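PDB 1JO0: hypothetical protein HI1333 from Haemophilus influenzae, which probably binds RNA and consists of a CRS1/YhbY (CRM) domain. Local coordinates for residues Gly32-Ile37 with Val67-Ala72; Asn39-Asn42 with Leu46-Val49; Gln74-Thr77 with Leu82-Tyr85. All blocks are in the same frame, centred on the assembly; numbering follows the deposited sequence.

How the contacts relate
The three contacts lie within one small alpha/beta domain, the CRM domain. Contacts 1 and 2 share helix 31-44, and their centres are about 9 Å apart. Contact 2 falls between the two halves of contact 1 along the chain, and contact 3 follows both. Contacts 2 and 3 have centres about 10 Å apart and meet in the four-stranded sheet, where strands 46-51 and 81-85 are neighbours. Contacts 1 and 3 are the farthest apart, with about 13 Å between centres. Ile37, Leu41, Ile47 and Thr70 join contacts 1 and 2 in one apolar layer. Contact 1 joins helices 31-44 and 56-70, contact 2 joins helix 31-44 to the sheet, and contact 3 pairs the strands of the C-terminal hairpin.

Contact 1: Gly32-Ile37 with Val67-Ala72; sequences GVLAEI and VRETKA
Leu34 and Ile37 of helix 31-44 face Glu69 and Thr70 at the C-terminal end of helix 56-70; CA of Leu34 is 8.3 Å from CA of Glu69, and CA of Ile37 is 8.2 Å from CA of Thr70. The contact is small and is made by side chains alone. Leu34 uses both of its methyls. Its CG lies anti to the backbone N (chi1 175°), which carries both methyl groups toward the other helix. CD1 sits between two partners, 4.0 Å from CB of Glu69 and 4.0 Å from CG2 of Thr70. CD2 lies against the carboxylate carbon of Glu69, whose chain bends at chi2 and crosses the leucine at about a right angle. This side of the contact is the more open one. Deeper in, CG2 of Ile37 touches the same methyl, 4.1 Å from CG2 of Thr70.

Thr70 is therefore split in its roles. Its methyl faces the neighbouring helix, while OG1 turns back to its own chain. Ala72 N donates to Thr70 OG1 over 3.1 Å, an ST turn, and OG1 is also bonded to Ile66 O. Beyond the contact, Ile37 also packs on Val22 of strand 22-24, and Thr70 on Glu38 and Leu41 of helix 31-44, so the C-terminal end of helix 56-70 lies against the side of helix 31-44, both on the same face of the sheet.

Contact 2: Asn39-Asn42 with Leu46-Val49; sequences NALN and LIKV
Ile47 of strand 46-51 points into helix 31-44 and meets two consecutive residues, Ala40 and Leu41. It supplies nearly all of the strand's share of the contact, and all three residues are buried. The tight part lies around the two branches of the isoleucine. CG2 comes up to the helix backbone and stands 3.5 Å from O of Ala40. The same methyl is 3.9 Å from CB of Ala40, whose small side chain lets the strand come close to the helix. The other branch serves Leu41. With chi1 at 69°, CG1 lies between the backbone N and the carbonyl carbon of Ile47, and the extended chi2 carries CD1 on toward the leucine. There CD1 packs 3.8 Å from CD2 of Leu41 and 3.9 Å from CG of Leu41. The two side chains cross at about a right angle. Leu41 starts out across the contact, and its end then bends nearer to the strand.

The two segments belong to the beta-alpha-beta unit of strand 22-24, helix 31-44 and strand 46-51. The chain turns from the end of helix 31-44 straight into strand 46-51, and Ile47 projects from the sheet face that the helix covers. On that face Ile47 also packs on Leu84 of strand 81-85. Leu46 points away from the helix and is buried on the other face of the sheet, against Leu11, Leu14 and Ala15 of helix 5-15.

The open side is looser. Asn39 and Asn42 are exposed on the helix and make no contact with 46-49; Asn42 OD1 has a weak bond to Arg86. Lys48 is partly exposed, and its NZ bonds to Leu18 O and to a glycerol, probably from the crystallisation liquor.

Contact 3: Gln74-Thr77 with Leu82-Tyr85; sequences QVQT and LVLY
Val75 and Val83 meet on strands 73-78 and 81-85; the segments 74-77 and 82-85 run antiparallel, with 172° between their directions. Val75 can be followed outward from its CB. CB stands 3.5 Å from O of Val83 and 3.7 Å from CG1 of Val83. CG1 of Val75 continues along the same methyl, 3.9 Å from CG1 of Val83. CG2 takes the other direction and lies 3.9 Å from CB of Tyr85, whose ring leads away from strand 73-78. Val75 also packs on Leu11 of helix 5-15 and on Leu3.

The backbone forms a classic beta bulge in the hairpin here: Val75 and Gln76 both face Val83. Val83 O receives Val75 N at 2.8 Å and, weakly, Gln76 N at 3.5 Å. The first donor is tilted 31° from the carbonyl plane. In return Val83 N gives a nearly straight bond to Gln76 O. The extra residue shifts the register by one between the Gln74-Leu84 and Gln76-Val83 pairs.

Gln76 crosses Val83, its chain extended beyond CG, and OE1 ends beside CG2 of Val83. On the other face of the sheet, in the conformer given for Leu82, CG2 of Thr77 lies 4.0 Å from CD2 of Leu82, the two side chains pointing the same way. Gln74 and Leu82 on this face pack on Ile63 of helix 56-70.

Contact 1: Gly32-Ile37 with Val67-Ala72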
# COMPACT_ATOMS: atom_id res chain seq x y z
N GLY A 32 -5.93 6.46 -13.39
CA GLY A 32 -5.09 5.37 -13.83
C GLY A 32 -4.20 4.83 -12.73
O GLY A 32 -3.99 3.61 -12.64
N VAL A 33 -3.67 5.70 -11.88
CA VAL A 33 -2.83 5.25 -10.78
C VAL A 33 -3.68 4.43 -9.81
O VAL A 33 -3.23 3.39 -9.30
CB VAL A 33 -2.06 6.40 -10.09
CG1 VAL A 33 -1.41 5.91 -8.81
CG2 VAL A 33 -1.00 7.00 -11.01
N LEU A 34 -4.90 4.87 -9.55
CA LEU A 34 -5.78 4.11 -8.64
C LEU A 34 -6.04 2.73 -9.22
O LEU A 34 -6.06 1.78 -8.45
CB LEU A 34 -7.08 4.87 -8.42
CG LEU A 34 -8.12 4.13 -7.59
CD1 LEU A 34 -7.52 3.82 -6.21
CD2 LEU A 34 -9.41 4.92 -7.55
N ALA A 35 -6.26 2.68 -10.52
CA ALA A 35 -6.45 1.35 -11.12
C ALA A 35 -5.21 0.49 -10.98
O ALA A 35 -5.33 -0.73 -10.79
CB ALA A 35 -6.87 1.55 -12.58
N GLU A 36 -4.04 1.06 -11.06
CA GLU A 36 -2.79 0.30 -10.91
C GLU A 36 -2.72 -0.20 -9.47
O GLU A 36 -2.33 -1.33 -9.26
CB GLU A 36 -1.57 1.13 -11.23
CG GLU A 36 -1.29 1.51 -12.70
CD GLU A 36 -0.05 2.40 -12.70
OE1 GLU A 36 -0.11 3.59 -13.06
OE2 GLU A 36 1.02 1.87 -12.31
N ILE A 37 -3.11 0.62 -8.50
CA ILE A 37 -3.07 0.19 -7.09
C ILE A 37 -4.08 -0.91 -6.88
O ILE A 37 -3.77 -1.92 -6.22
CB ILE A 37 -3.27 1.39 -6.16
CG1 ILE A 37 -2.08 2.36 -6.28
CG2 ILE A 37 -3.42 0.94 -4.73
CD1 ILE A 37 -2.31 3.70 -5.58
N VAL A 67 -6.46 4.79 0.99
CA VAL A 67 -7.13 3.94 1.96
C VAL A 67 -8.62 4.06 1.78
O VAL A 67 -9.36 3.07 1.85
CB VAL A 67 -6.68 4.34 3.37
CG1 VAL A 67 -7.56 3.74 4.42
CG2 VAL A 67 -5.20 3.93 3.56
N ARG A 68 -9.17 5.24 1.55
CA ARG A 68 -10.61 5.40 1.38
C ARG A 68 -11.11 4.60 0.20
O ARG A 68 -12.11 3.92 0.29
CB ARG A 68 -10.95 6.87 1.14
CG ARG A 68 -12.45 7.12 1.05
CD ARG A 68 -12.80 8.60 0.94
NE ARG A 68 -14.21 8.80 0.65
CZ ARG A 68 -14.77 9.22 -0.46
NH1 ARG A 68 -14.09 9.57 -1.54
NH2 ARG A 68 -16.10 9.33 -0.51
N GLU A 69 -10.44 4.71 -0.93
CA GLU A 69 -10.91 4.07 -2.16
C GLU A 69 -10.73 2.56 -2.17
O GLU A 69 -11.61 1.85 -2.70
CB GLU A 69 -10.11 4.65 -3.33
CG GLU A 69 -10.32 6.15 -3.54
CD GLU A 69 -11.60 6.34 -4.33
OE1 GLU A 69 -12.49 5.47 -4.34
OE2 GLU A 69 -11.68 7.43 -4.89
N THR A 70 -9.62 2.11 -1.61
CA THR A 70 -9.25 0.70 -1.74
C THR A 70 -9.58 -0.15 -0.51
O THR A 70 -9.62 -1.38 -0.62
CB THR A 70 -7.75 0.51 -1.99
OG1 THR A 70 -6.98 0.89 -0.82
CG2 THR A 70 -7.23 1.26 -3.21
N LYS A 71 -9.76 0.47 0.65
CA LYS A 71 -9.95 -0.23 1.92
C LYS A 71 -8.75 -1.06 2.34
O LYS A 71 -8.86 -1.93 3.22
CB LYS A 71 -11.22 -1.09 1.89
CG LYS A 71 -12.37 -0.40 1.22
CD LYS A 71 -12.68 0.98 1.70
CE LYS A 71 -14.01 1.39 1.04
NZ LYS A 71 -13.89 1.72 -0.42
N ALA A 72 -7.58 -0.78 1.75
CA ALA A 72 -6.35 -1.38 2.20
C ALA A 72 -5.94 -0.83 3.57
O ALA A 72 -6.28 0.31 3.91
CB ALA A 72 -5.22 -1.16 1.20

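Contact 2: Asn39-Asn42 with Leu46-Val49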
# COMPACT_ATOMS: atom_id res chain seq x y z
N ASN A 39 -5.18 -3.10 -9.05
CA ASN A 39 -4.66 -4.25 -9.74
C ASN A 39 -3.61 -4.92 -8.88
O ASN A 39 -3.53 -6.13 -8.72
CB ASN A 39 -4.12 -3.83 -11.10
CG ASN A 39 -3.58 -5.02 -11.87
OD1 ASN A 39 -4.28 -5.99 -12.16
ND2 ASN A 39 -2.31 -4.94 -12.22
N ALA A 40 -2.70 -4.11 -8.35
CA ALA A 40 -1.59 -4.60 -7.54
C ALA A 40 -2.07 -5.25 -6.25
O ALA A 40 -1.62 -6.32 -5.85
CB ALA A 40 -0.64 -3.44 -7.28
N LEU A 41 -3.03 -4.64 -5.56
CA LEU A 41 -3.64 -5.24 -4.40
C LEU A 41 -4.27 -6.58 -4.74
O LEU A 41 -4.12 -7.56 -4.00
CB LEU A 41 -4.69 -4.35 -3.76
CG LEU A 41 -4.17 -3.10 -3.04
CD1 LEU A 41 -5.35 -2.18 -2.70
CD2 LEU A 41 -3.38 -3.41 -1.79
N ASN A 42 -4.99 -6.65 -5.84
CA ASN A 42 -5.65 -7.86 -6.26
C ASN A 42 -4.68 -9.01 -6.47
O ASN A 42 -4.95 -10.12 -5.98
CB ASN A 42 -6.44 -7.65 -7.54
CG ASN A 42 -7.77 -6.97 -7.22
OD1 ASN A 42 -8.23 -6.98 -6.08
ND2 ASN A 42 -8.27 -6.44 -8.32
N LEU A 46 -0.03 -7.60 -0.61
CA LEU A 46 0.97 -6.72 0.02
C LEU A 46 1.71 -5.97 -1.06
O LEU A 46 2.30 -6.62 -1.93
CB LEU A 46 1.96 -7.52 0.83
CG LEU A 46 3.07 -6.73 1.54
CD1 LEU A 46 2.49 -5.76 2.57
CD2 LEU A 46 4.04 -7.69 2.18
N ILE A 47 1.65 -4.65 -1.02
CA ILE A 47 2.26 -3.83 -2.06
C ILE A 47 3.03 -2.64 -1.46
O ILE A 47 2.70 -2.15 -0.37
CB ILE A 47 1.23 -3.31 -3.10
CG1 ILE A 47 0.27 -2.27 -2.50
CG2 ILE A 47 0.49 -4.49 -3.73
CD1 ILE A 47 -0.58 -1.61 -3.57
N LYS A 48 3.97 -2.18 -2.26
CA LYS A 48 4.68 -0.92 -2.02
C LYS A 48 4.36 0.06 -3.14
O LYS A 48 4.45 -0.26 -4.30
CB LYS A 48 6.16 -1.16 -2.03
CG LYS A 48 6.78 -1.55 -0.73
CD LYS A 48 8.32 -1.54 -0.90
CE LYS A 48 8.91 -1.95 0.39
NZ LYS A 48 10.34 -2.24 0.21
N VAL A 49 3.98 1.27 -2.74
CA VAL A 49 3.63 2.35 -3.65
C VAL A 49 4.64 3.46 -3.38
O VAL A 49 4.83 3.90 -2.24
CB VAL A 49 2.19 2.88 -3.42
CG1 VAL A 49 1.88 4.05 -4.33
CG2 VAL A 49 1.19 1.76 -3.59

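Contact 3: Gln74-Thr77 with Leu82-Tyr85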
# COMPACT_ATOMS: atom_id res chain seq x y z
N GLN A 74 -2.86 0.42 5.99
CA GLN A 74 -1.51 0.97 6.00
C GLN A 74 -0.63 0.11 6.88
O GLN A 74 -0.88 -0.06 8.08
CB GLN A 74 -1.57 2.36 6.59
CG GLN A 74 -2.50 3.31 5.92
CD GLN A 74 -2.78 4.59 6.70
OE1 GLN A 74 -3.93 4.92 7.05
NE2 GLN A 74 -1.68 5.28 6.94
N VAL A 75 0.40 -0.44 6.27
CA VAL A 75 1.37 -1.22 7.00
C VAL A 75 2.53 -0.36 7.50
O VAL A 75 2.92 -0.54 8.64
CB VAL A 75 1.87 -2.38 6.14
CG1 VAL A 75 3.01 -3.14 6.81
CG2 VAL A 75 0.69 -3.32 5.78
N GLN A 76 3.04 0.54 6.67
CA GLN A 76 4.21 1.34 6.97
C GLN A 76 4.20 2.53 6.01
O GLN A 76 3.91 2.37 4.85
CB GLN A 76 5.49 0.55 6.78
CG GLN A 76 6.79 1.23 7.10
CD GLN A 76 8.00 0.33 6.91
OE1 GLN A 76 8.03 -0.57 6.06
NE2 GLN A 76 9.00 0.53 7.74
N THR A 77 4.54 3.67 6.54
CA THR A 77 4.88 4.83 5.78
C THR A 77 6.31 5.23 6.16
O THR A 77 6.51 5.48 7.33
CB THR A 77 4.05 6.05 6.24
OG1 THR A 77 2.67 5.72 6.18
CG2 THR A 77 4.40 7.23 5.34
N LEU A 82 4.94 3.90 0.62
CA LEU A 82 3.75 3.46 1.32
C LEU A 82 3.59 1.95 1.17
O LEU A 82 3.49 1.47 0.05
CB LEU A 82 2.49 4.06 0.72
CG LEU A 82 2.40 5.58 0.53
CD1 LEU A 82 1.02 5.92 -0.02
CD2 LEU A 82 2.72 6.28 1.82
N VAL A 83 3.52 1.23 2.27
CA VAL A 83 3.29 -0.21 2.24
C VAL A 83 1.83 -0.45 2.63
O VAL A 83 1.38 0.05 3.68
CB VAL A 83 4.23 -0.93 3.21
CG1 VAL A 83 3.99 -2.44 3.07
CG2 VAL A 83 5.72 -0.59 2.97
N LEU A 84 1.10 -1.16 1.80
CA LEU A 84 -0.33 -1.36 1.94
C LEU A 84 -0.68 -2.85 1.85
O LEU A 84 0.04 -3.59 1.16
CB LEU A 84 -1.09 -0.62 0.87
CG LEU A 84 -0.91 0.88 0.77
CD1 LEU A 84 -1.35 1.40 -0.58
CD2 LEU A 84 -1.71 1.53 1.87
N TYR A 85 -1.77 -3.25 2.47
CA TYR A 85 -2.20 -4.64 2.41
C TYR A 85 -3.71 -4.75 2.33
O TYR A 85 -4.41 -4.09 3.09
CB TYR A 85 -1.70 -5.43 3.62
CG TYR A 85 -2.24 -6.83 3.73
CD1 TYR A 85 -1.67 -7.89 3.02
CD2 TYR A 85 -3.32 -7.14 4.55
CE1 TYR A 85 -2.19 -9.18 3.14
CE2 TYR A 85 -3.83 -8.41 4.67
CZ TYR A 85 -3.26 -9.43 3.97
OH TYR A 85 -3.75 -10.71 4.09